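Local coordinates for protein poly A polymerase (Aquifex aeolicus, PDB 4WBY) that adds the terminal adenosine to the CC end of tRNA using ATP and magnesium, completing the CCA terminus, at residues A[7-12]-A[44-49]; A[17-22]-A[58-63]; A[231-234]-A[240-243]; A[319-324]-A[328-333]. One frame throughout, in Å; residues are numbered along the deposited sequence.

Contact 1 of 4, residues A[7-12]-A[44-49]; sequences ENIEEI and WDVDFV. With SO4 (sulfate ion), chain F.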
# COMPACT_ATOMS: atom_id res chain seq x y z
N GLU A 7 2.27 15.49 20.39
CA GLU A 7 2.29 15.17 21.81
C GLU A 7 2.68 13.72 22.07
O GLU A 7 3.33 13.44 23.08
CB GLU A 7 0.93 15.47 22.45
CG GLU A 7 0.70 16.95 22.71
CD GLU A 7 -0.52 17.22 23.58
OE1 GLU A 7 -1.09 18.32 23.47
OE2 GLU A 7 -0.91 16.33 24.37
N ASN A 8 2.32 12.80 21.18
CA ASN A 8 2.63 11.40 21.45
C ASN A 8 4.10 11.04 21.23
O ASN A 8 4.55 9.99 21.66
CB ASN A 8 1.73 10.47 20.63
CG ASN A 8 2.03 10.52 19.15
OD1 ASN A 8 2.21 11.60 18.59
ND2 ASN A 8 2.08 9.35 18.51
N ILE A 9 4.84 11.93 20.57
CA ILE A 9 6.26 11.73 20.25
C ILE A 9 7.17 12.64 21.09
O ILE A 9 8.36 12.39 21.20
CB ILE A 9 6.51 12.01 18.74
CG1 ILE A 9 5.67 11.07 17.88
CG2 ILE A 9 7.98 11.88 18.35
CD1 ILE A 9 5.78 11.41 16.43
N GLU A 10 6.59 13.67 21.70
CA GLU A 10 7.36 14.72 22.37
C GLU A 10 8.34 14.20 23.43
O GLU A 10 9.51 14.58 23.43
CB GLU A 10 6.38 15.73 22.99
CG GLU A 10 6.97 16.63 24.07
CD GLU A 10 7.81 17.78 23.53
OE1 GLU A 10 8.02 17.86 22.30
OE2 GLU A 10 8.27 18.61 24.35
N GLU A 11 7.89 13.32 24.33
CA GLU A 11 8.77 12.86 25.40
C GLU A 11 10.01 12.15 24.86
O GLU A 11 11.13 12.42 25.28
CB GLU A 11 8.03 11.93 26.36
CG GLU A 11 7.02 12.64 27.25
CD GLU A 11 6.52 11.76 28.39
OE1 GLU A 11 6.99 10.60 28.51
OE2 GLU A 11 5.65 12.21 29.16
N ILE A 12 9.81 11.25 23.89
CA ILE A 12 10.93 10.53 23.31
C ILE A 12 11.80 11.45 22.46
O ILE A 12 13.03 11.36 22.51
CB ILE A 12 10.43 9.32 22.47
CG1 ILE A 12 9.86 8.24 23.39
CG2 ILE A 12 11.56 8.74 21.62
CD1 ILE A 12 10.87 7.68 24.39
N TRP A 44 2.86 6.90 14.60
CA TRP A 44 3.37 6.04 15.66
C TRP A 44 4.68 5.38 15.30
O TRP A 44 5.31 4.74 16.15
CB TRP A 44 2.34 4.98 16.03
CG TRP A 44 1.16 5.60 16.69
CD1 TRP A 44 -0.04 5.91 16.12
CD2 TRP A 44 1.09 6.04 18.05
NE1 TRP A 44 -0.86 6.50 17.04
CE2 TRP A 44 -0.20 6.59 18.24
CE3 TRP A 44 1.97 6.01 19.13
CZ2 TRP A 44 -0.61 7.11 19.46
CZ3 TRP A 44 1.56 6.52 20.35
CH2 TRP A 44 0.28 7.07 20.50
N ASP A 45 5.08 5.52 14.04
CA ASP A 45 6.34 4.99 13.54
C ASP A 45 7.25 6.18 13.27
O ASP A 45 7.01 6.94 12.33
CB ASP A 45 6.13 4.16 12.27
CG ASP A 45 5.38 2.85 12.52
OD1 ASP A 45 4.80 2.67 13.62
OD2 ASP A 45 5.36 2.00 11.61
N VAL A 46 8.27 6.35 14.09
CA VAL A 46 9.14 7.51 13.99
C VAL A 46 10.54 7.10 13.58
O VAL A 46 11.15 6.22 14.19
CB VAL A 46 9.20 8.28 15.32
CG1 VAL A 46 9.95 9.60 15.17
CG2 VAL A 46 7.80 8.53 15.86
N ASP A 47 11.05 7.76 12.53
CA ASP A 47 12.38 7.51 12.00
C ASP A 47 13.32 8.65 12.36
O ASP A 47 13.00 9.82 12.14
CB ASP A 47 12.34 7.34 10.48
CG ASP A 47 11.45 6.20 10.05
OD1 ASP A 47 11.29 5.23 10.81
OD2 ASP A 47 10.89 6.29 8.92
N PHE A 48 14.46 8.30 12.94
CA PHE A 48 15.50 9.27 13.28
C PHE A 48 16.75 9.06 12.45
O PHE A 48 17.12 7.91 12.17
CB PHE A 48 15.91 9.18 14.75
CG PHE A 48 14.85 9.60 15.72
CD1 PHE A 48 13.93 8.69 16.21
CD2 PHE A 48 14.82 10.90 16.21
CE1 PHE A 48 12.97 9.06 17.13
CE2 PHE A 48 13.87 11.28 17.14
CZ PHE A 48 12.94 10.36 17.61
N VAL A 49 17.43 10.15 12.12
CA VAL A 49 18.77 10.08 11.57
C VAL A 49 19.71 10.71 12.58
O VAL A 49 19.41 11.75 13.18
CB VAL A 49 18.89 10.77 10.19
CG1 VAL A 49 20.35 11.05 9.82
CG2 VAL A 49 18.25 9.91 9.13
S SO4 F . -0.59 16.65 18.45
O1 SO4 F . 0.12 16.77 17.17
O2 SO4 F . -1.83 17.43 18.39
O3 SO4 F . -0.91 15.24 18.69
O4 SO4 F . 0.24 17.15 19.53

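Contact 2 of 4, residues A[17-22]-A[58-63]; sequences GQIAKE and AKELAR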
# COMPACT_ATOMS: atom_id res chain seq x y z
N GLY A 17 17.23 13.94 21.85
CA GLY A 17 18.11 15.10 21.77
C GLY A 17 19.05 15.21 22.96
O GLY A 17 20.21 15.62 22.82
N GLN A 18 18.55 14.88 24.15
CA GLN A 18 19.37 14.92 25.36
C GLN A 18 20.48 13.89 25.29
O GLN A 18 21.65 14.19 25.57
CB GLN A 18 18.50 14.70 26.60
CG GLN A 18 17.50 15.83 26.86
CD GLN A 18 16.34 15.39 27.75
OE1 GLN A 18 16.23 14.24 28.15
NE2 GLN A 18 15.44 16.33 28.04
N ILE A 19 20.13 12.66 24.92
CA ILE A 19 21.13 11.61 24.80
C ILE A 19 22.13 11.96 23.70
O ILE A 19 23.33 11.75 23.87
CB ILE A 19 20.47 10.24 24.51
CG1 ILE A 19 19.59 9.82 25.69
CG2 ILE A 19 21.52 9.17 24.25
CD1 ILE A 19 18.73 8.61 25.40
N ALA A 20 21.65 12.49 22.58
CA ALA A 20 22.55 12.90 21.51
C ALA A 20 23.60 13.89 22.02
O ALA A 20 24.80 13.72 21.76
CB ALA A 20 21.77 13.50 20.34
N LYS A 21 23.16 14.90 22.77
CA LYS A 21 24.10 15.87 23.33
C LYS A 21 25.11 15.20 24.25
O LYS A 21 26.30 15.51 24.20
CB LYS A 21 23.37 16.98 24.09
CG LYS A 21 24.33 18.06 24.59
CD LYS A 21 24.90 18.84 23.41
CE LYS A 21 26.00 19.79 23.82
NZ LYS A 21 27.24 19.07 24.19
N GLU A 22 24.64 14.27 25.10
CA GLU A 22 25.54 13.57 26.02
C GLU A 22 26.63 12.82 25.26
O GLU A 22 27.76 12.69 25.74
CB GLU A 22 24.76 12.59 26.90
CG GLU A 22 23.75 13.22 27.85
CD GLU A 22 22.89 12.19 28.56
OE1 GLU A 22 23.36 11.05 28.74
OE2 GLU A 22 21.75 12.52 28.94
N ALA A 58 20.59 4.45 20.08
CA ALA A 58 19.42 3.59 20.24
C ALA A 58 19.58 2.65 21.41
O ALA A 58 18.64 2.43 22.17
CB ALA A 58 19.16 2.79 18.96
N LYS A 59 20.77 2.07 21.56
CA LYS A 59 21.00 1.11 22.63
C LYS A 59 20.87 1.79 24.00
O LYS A 59 20.36 1.20 24.95
CB LYS A 59 22.37 0.45 22.49
CG LYS A 59 22.41 -0.59 21.37
CD LYS A 59 23.83 -1.07 21.07
CE LYS A 59 24.46 -1.76 22.26
NZ LYS A 59 25.81 -2.29 21.88
N GLU A 60 21.31 3.04 24.09
CA GLU A 60 21.20 3.76 25.36
C GLU A 60 19.75 4.14 25.67
O GLU A 60 19.30 4.01 26.81
CB GLU A 60 22.09 5.00 25.35
CG GLU A 60 21.95 5.89 26.59
CD GLU A 60 22.37 5.20 27.88
OE1 GLU A 60 23.08 4.17 27.83
OE2 GLU A 60 21.98 5.68 28.96
N LEU A 61 19.02 4.62 24.67
CA LEU A 61 17.61 4.89 24.85
C LEU A 61 16.87 3.62 25.29
O LEU A 61 16.04 3.64 26.21
CB LEU A 61 16.99 5.45 23.56
CG LEU A 61 15.50 5.82 23.63
CD1 LEU A 61 15.27 7.02 24.56
CD2 LEU A 61 14.92 6.08 22.23
N ALA A 62 17.19 2.50 24.65
CA ALA A 62 16.55 1.23 24.97
C ALA A 62 16.85 0.79 26.40
O ALA A 62 15.97 0.29 27.10
CB ALA A 62 16.99 0.16 23.99
N ARG A 63 18.10 0.96 26.82
CA ARG A 63 18.51 0.62 28.18
C ARG A 63 17.69 1.42 29.21
O ARG A 63 17.19 0.87 30.20
CB ARG A 63 20.00 0.88 28.37
CG ARG A 63 20.52 0.50 29.74
CD ARG A 63 21.94 1.02 29.98
NE ARG A 63 21.97 2.47 30.15
CZ ARG A 63 21.67 3.10 31.28
NH1 ARG A 63 21.33 2.40 32.35
NH2 ARG A 63 21.72 4.42 31.34

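Contact 3 of 4, residues A[231-234]-A[240-243]; sequences VLEE and QWNE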
# COMPACT_ATOMS: atom_id res chain seq x y z
N VAL A 231 3.51 2.61 -17.52
CA VAL A 231 4.52 1.88 -16.77
C VAL A 231 4.29 0.36 -16.72
O VAL A 231 5.26 -0.39 -16.76
CB VAL A 231 4.66 2.42 -15.33
CG1 VAL A 231 4.96 3.92 -15.34
CG2 VAL A 231 3.43 2.15 -14.53
N LEU A 232 3.04 -0.10 -16.66
CA LEU A 232 2.80 -1.54 -16.49
C LEU A 232 3.22 -2.33 -17.73
O LEU A 232 3.63 -3.49 -17.62
CB LEU A 232 1.32 -1.83 -16.19
CG LEU A 232 0.85 -1.40 -14.80
CD1 LEU A 232 -0.65 -1.58 -14.67
CD2 LEU A 232 1.60 -2.17 -13.71
N GLU A 233 3.17 -1.68 -18.89
CA GLU A 233 3.60 -2.29 -20.14
C GLU A 233 5.10 -2.63 -20.12
O GLU A 233 5.55 -3.50 -20.87
CB GLU A 233 3.29 -1.36 -21.31
CG GLU A 233 1.79 -1.14 -21.55
CD GLU A 233 1.20 0.05 -20.79
OE1 GLU A 233 1.73 0.44 -19.71
OE2 GLU A 233 0.19 0.61 -21.28
N GLU A 234 5.85 -1.95 -19.25
CA GLU A 234 7.28 -2.17 -19.11
C GLU A 234 7.61 -3.28 -18.13
O GLU A 234 8.76 -3.71 -18.03
CB GLU A 234 7.97 -0.89 -18.64
CG GLU A 234 7.79 0.29 -19.56
CD GLU A 234 8.37 0.03 -20.91
OE1 GLU A 234 9.62 -0.10 -20.99
OE2 GLU A 234 7.59 -0.06 -21.88
N GLN A 240 -1.68 -5.25 -21.56
CA GLN A 240 -2.17 -4.09 -22.29
C GLN A 240 -3.44 -3.54 -21.64
O GLN A 240 -4.30 -4.30 -21.19
CB GLN A 240 -2.46 -4.44 -23.76
CG GLN A 240 -1.25 -4.86 -24.58
CD GLN A 240 -1.61 -5.21 -26.01
OE1 GLN A 240 -2.71 -4.92 -26.47
NE2 GLN A 240 -0.67 -5.83 -26.72
N TRP A 241 -3.54 -2.22 -21.57
CA TRP A 241 -4.79 -1.59 -21.16
C TRP A 241 -5.84 -1.66 -22.27
O TRP A 241 -5.51 -1.74 -23.45
CB TRP A 241 -4.57 -0.12 -20.83
CG TRP A 241 -3.94 0.15 -19.50
CD1 TRP A 241 -2.63 0.38 -19.25
CD2 TRP A 241 -4.62 0.25 -18.24
NE1 TRP A 241 -2.44 0.62 -17.91
CE2 TRP A 241 -3.64 0.53 -17.27
CE3 TRP A 241 -5.96 0.13 -17.84
CZ2 TRP A 241 -3.96 0.71 -15.93
CZ3 TRP A 241 -6.27 0.29 -16.51
CH2 TRP A 241 -5.27 0.58 -15.56
N ASN A 242 -7.10 -1.63 -21.86
CA ASN A 242 -8.19 -1.33 -22.78
C ASN A 242 -9.35 -0.72 -22.00
O ASN A 242 -9.34 -0.73 -20.76
CB ASN A 242 -8.65 -2.57 -23.56
CG ASN A 242 -9.13 -3.67 -22.66
OD1 ASN A 242 -10.11 -3.51 -21.93
ND2 ASN A 242 -8.45 -4.82 -22.71
N GLU A 243 -10.33 -0.19 -22.72
CA GLU A 243 -11.43 0.53 -22.12
C GLU A 243 -12.28 -0.37 -21.22
O GLU A 243 -12.74 0.06 -20.17
CB GLU A 243 -12.30 1.18 -23.20
CG GLU A 243 -13.52 1.92 -22.68
CD GLU A 243 -13.17 3.19 -21.92
OE1 GLU A 243 -11.99 3.62 -21.95
OE2 GLU A 243 -14.07 3.76 -21.28
O HOH W 1 0.45 1.19 -17.48
O HOH W 2 -1.47 -0.68 -22.94

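Contact 4 of 4, residues A[319-324]-A[328-333]; sequences KKAKEN and YRLLKP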
# COMPACT_ATOMS: atom_id res chain seq x y z
N LYS A 319 -26.96 -17.14 -13.59
CA LYS A 319 -27.98 -16.54 -14.45
C LYS A 319 -29.22 -17.42 -14.52
O LYS A 319 -30.35 -16.94 -14.37
CB LYS A 319 -27.43 -16.30 -15.86
CG LYS A 319 -26.49 -15.12 -15.99
CD LYS A 319 -25.92 -15.04 -17.40
CE LYS A 319 -25.03 -13.82 -17.59
NZ LYS A 319 -23.90 -13.80 -16.62
N LYS A 320 -29.01 -18.72 -14.74
CA LYS A 320 -30.10 -19.66 -14.94
C LYS A 320 -30.81 -20.04 -13.65
O LYS A 320 -31.93 -20.56 -13.69
CB LYS A 320 -29.58 -20.92 -15.64
CG LYS A 320 -29.19 -20.72 -17.09
CD LYS A 320 -30.39 -20.25 -17.91
CE LYS A 320 -30.00 -19.97 -19.36
NZ LYS A 320 -29.53 -21.19 -20.07
N ALA A 321 -30.16 -19.79 -12.51
CA ALA A 321 -30.75 -20.11 -11.21
C ALA A 321 -32.06 -19.36 -11.01
O ALA A 321 -32.11 -18.13 -11.09
CB ALA A 321 -29.77 -19.78 -10.09
N LYS A 322 -33.12 -20.11 -10.75
CA LYS A 322 -34.47 -19.55 -10.67
C LYS A 322 -34.93 -19.32 -9.23
O LYS A 322 -35.61 -18.33 -8.95
CB LYS A 322 -35.45 -20.47 -11.40
CG LYS A 322 -35.25 -21.95 -11.10
CD LYS A 322 -36.21 -22.84 -11.88
CE LYS A 322 -35.79 -22.99 -13.34
NZ LYS A 322 -36.19 -21.84 -14.20
N GLU A 323 -34.58 -20.23 -8.33
CA GLU A 323 -34.96 -20.09 -6.93
C GLU A 323 -33.77 -19.67 -6.07
O GLU A 323 -32.63 -19.98 -6.39
CB GLU A 323 -35.56 -21.40 -6.40
CG GLU A 323 -34.58 -22.55 -6.30
CD GLU A 323 -35.21 -23.80 -5.73
OE1 GLU A 323 -36.41 -24.04 -5.99
OE2 GLU A 323 -34.52 -24.54 -5.01
N ASN A 324 -34.06 -18.97 -4.98
CA ASN A 324 -33.02 -18.40 -4.12
C ASN A 324 -32.07 -19.45 -3.54
O ASN A 324 -30.89 -19.18 -3.34
CB ASN A 324 -33.65 -17.60 -2.98
CG ASN A 324 -34.36 -16.36 -3.46
OD1 ASN A 324 -34.11 -15.88 -4.57
ND2 ASN A 324 -35.24 -15.82 -2.63
N TYR A 328 -28.03 -19.62 -3.38
CA TYR A 328 -27.33 -19.86 -2.12
C TYR A 328 -26.34 -21.01 -2.23
O TYR A 328 -25.21 -20.90 -1.76
CB TYR A 328 -28.35 -20.12 -1.00
CG TYR A 328 -27.79 -20.77 0.24
CD1 TYR A 328 -27.17 -20.01 1.23
CD2 TYR A 328 -27.89 -22.14 0.45
CE1 TYR A 328 -26.66 -20.60 2.37
CE2 TYR A 328 -27.38 -22.74 1.59
CZ TYR A 328 -26.77 -21.96 2.55
OH TYR A 328 -26.27 -22.56 3.68
N ARG A 329 -26.77 -22.11 -2.84
CA ARG A 329 -25.92 -23.29 -2.98
C ARG A 329 -24.70 -23.01 -3.84
O ARG A 329 -23.60 -23.49 -3.56
CB ARG A 329 -26.73 -24.45 -3.58
CG ARG A 329 -25.95 -25.75 -3.71
CD ARG A 329 -26.73 -26.78 -4.51
NE ARG A 329 -27.23 -26.21 -5.75
CZ ARG A 329 -26.52 -26.08 -6.87
NH1 ARG A 329 -25.26 -26.50 -6.91
NH2 ARG A 329 -27.07 -25.54 -7.95
N LEU A 330 -24.88 -22.22 -4.90
CA LEU A 330 -23.79 -21.86 -5.79
C LEU A 330 -22.79 -20.90 -5.15
O LEU A 330 -21.59 -20.96 -5.44
CB LEU A 330 -24.34 -21.25 -7.09
CG LEU A 330 -25.05 -22.23 -8.03
CD1 LEU A 330 -25.83 -21.48 -9.09
CD2 LEU A 330 -24.04 -23.17 -8.67
N LEU A 331 -23.28 -20.01 -4.29
CA LEU A 331 -22.43 -18.96 -3.72
C LEU A 331 -21.79 -19.33 -2.39
O LEU A 331 -20.75 -18.78 -2.03
CB LEU A 331 -23.23 -17.67 -3.54
CG LEU A 331 -23.76 -17.05 -4.83
CD1 LEU A 331 -24.55 -15.79 -4.54
CD2 LEU A 331 -22.62 -16.76 -5.81
N LYS A 332 -22.40 -20.28 -1.68
CA LYS A 332 -21.96 -20.64 -0.33
C LYS A 332 -20.45 -20.96 -0.18
O LYS A 332 -19.84 -20.55 0.81
CB LYS A 332 -22.78 -21.83 0.19
CG LYS A 332 -22.50 -22.19 1.64
CD LYS A 332 -23.46 -23.26 2.14
CE LYS A 332 -23.21 -23.56 3.61
NZ LYS A 332 -24.21 -24.51 4.16
N PRO A 333 -19.85 -21.68 -1.14
CA PRO A 333 -18.44 -22.00 -0.88
C PRO A 333 -17.44 -20.92 -1.29
O PRO A 333 -16.23 -21.12 -1.10
CB PRO A 333 -18.20 -23.26 -1.71
CG PRO A 333 -19.15 -23.14 -2.85
CD PRO A 333 -20.37 -22.43 -2.30

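Contact 1 of 4, residues A[7-12]-A[44-49]
Where helix 7-22 lies over one face of a sheet that includes strand 45-51, the closest backbone approach is 7.9 Å, between I9 CA and W44 CA, and the pairs N8-W44 and I9-V46 bridge that separation. At one end the amide of N8 stands over a face of the W44 indole, with ND2 3.4 Å from W44 CE3. The amide and ring planes are 76° apart, which makes this an upright amide rather than a stacked one. CG of N8 sits between the backbone N and the carbonyl carbon (chi1 69°), and that turn carries ND2 over the six-membered ring. ND2 also donates to the carbonyl of V43, while W44 NE1 is hydrogen-bonded to the carboxylate of E42, so both polar ends are held from the loop before the strand. With a leucine here, the N8 amide would probably lose the flat face beneath it, and E42 its indole N-H donor. Deeper in, I9 CD1 meets V46 CG2 at 3.6 Å. At the exposed start of the helix segment, away from 44-49, E7 N donates to sulfate O4 at 2.8 Å; the ion probably came from the crystallisation liquor. The strand illustrates how alternation divides labour: V46 and F48 face the helix, whereas D45 and D47, inferred to bind magnesium, point to the other side of the sheet. The chemistry thus implies an apolar I9-V46 touch flanked by an amide-aromatic pair, backing the strand that presents the two acidic residues.

Contact 2 of 4, residues A[17-22]-A[58-63]
E60 OE2 is gripped by two arginines, R63 of its own turn and R64 just beyond, while the CG of the same side chain rests against I19 of the facing helix. The setting is the nucleotidyltransferase head domain, where helices 7-22 and 54-65 lie side by side on one face of the mixed sheet. R63 takes the carboxylate side-on, one nitrogen to each oxygen. R63 NH2 reaches E60 OE2 at 2.7 Å on its syn side, and R63 NE reaches E60 OE1 at 3.1 Å in an almost straight bond (171°), though from above the carboxylate plane. The E60 chain bends at chi2 (63°), which turns the carboxylate along the helix toward R63, leaving CG as the part that meets I19. R64 also pairs with E22 of the other helix; its positive charge therefore lies between two acids whose E22 OE1 and E60 OE2 are 5.5 Å apart, and probably eases their repulsion. Were a serine to stand in for E60, R63 would probably be left without its two-oxygen partner, R64 with one acid fewer, and the I19 methyl with a gap beside it. Here the charges lie at the outer edge and the I19-L61 contact beneath is hydrocarbon. I19 CG2 lies 4.1 Å from E60 CG, and the other branch of the isoleucine runs deeper, crossing L61 at about a right angle. L61 itself turns down to the sheet, touching I82, L87 and F89, and the I19 CD1 methyl stands 3.9 Å from both L61 CD1 and L61 CA.

Contact 3 of 4, residues A[231-234]-A[240-243]
W241, which follows Q240 in the chain, makes the contact, meeting E233 directly and through water. The backbone N of W241 donates to water 2 at 2.9 Å, and the same water donates to E233 OE2. That oxygen also lies at the rim of the indole, near its plane, 3.5 Å from W241 CD1. Further round the rim, W241 NE1 donates to water 1 at 3.0 Å; this water accepts from L232 N as well and donates a hydrogen bond to E233 OE1, 2.7 Å away. E233 gets there by a bend at chi2 (90°), which swings its carboxylate across to the tryptophan. On the six-membered ring, W241 CZ2 meets L232 CD1 at 4.2 Å, and L278 of helix 271-278 touches both residues. The contact lies near the ATP site: the L232 side chain is about 6 Å from that of L168, an ATP-binding residue. N242 then caps the next helix, its OD1 accepting from V245 N, and E243 begins helix 243-262. In this example of water-mediated loop closure, two waters accept the backbone and indole N-H groups of W241 and are themselves held by one oxygen each of the E233 carboxylate, while the hydrocarbon contact lies on the other part of the ring.

Contact 4 of 4, residues A[319-324]-A[328-333]
This is a local contact of a short helix-loop-helix connection, where the chain leaves helix 311-320 and turns into helix 324-331, and it combines one backbone bond with one apolar touch. The bond runs from Y328 N to N324 O, 2.9 Å long with an N-H...O angle of 159°, and is the regular i to i+4 bond of the first turn. Y328 CB lies 3.6 Å from the same N324 O. The apolar touch is looser: A321 CB, on the first residue to leave helical geometry, stands 4.4 Å from L330 CD1. L330 also leans on E317 and L318, so it packs back on the last turns of helix 311-320, with A321 only loosely against it. E323 occupies the N-cap position of helix 324-331. Separately, its carboxylate forms a salt bridge with R391, and the amide ND2 of N324 donates to the carbonyl of M394, both on the C-terminal helix 380-394. Y328 turns the same way. Its ring leaves the helix with CG anti to the backbone N (chi1 163°), which sends the hydroxyl out toward helix 380-394. Y328 OH accepts from K332 NZ of its own segment at 2.9 Å and is also hydrogen-bonded to K390 NZ of helix 380-394. One turn on, Y328 O receives K332 N at 2.9 Å and L331 N in a weak bond of 3.3 Å.

From the N terminus, helix 7-22 enters two contacts in turn. Its first part closes contact 1 on strand 45-51 over 31 intervening residues, and its last turns close contact 2 on helix 54-65 over 35. The segments alternate along the chain, so the two loops cross, and their centres lie 13 Å apart; together they fasten one helix to a strand and a neighbouring helix of the head domain. Contacts 3 and 4 follow in series across the chain's centre, each closing a short loop: contact 3 links the ends of the connection between helices 219-228 and 243-262, and contact 4 joins helices 311-320 and 324-331, about 35 Å farther on between centres.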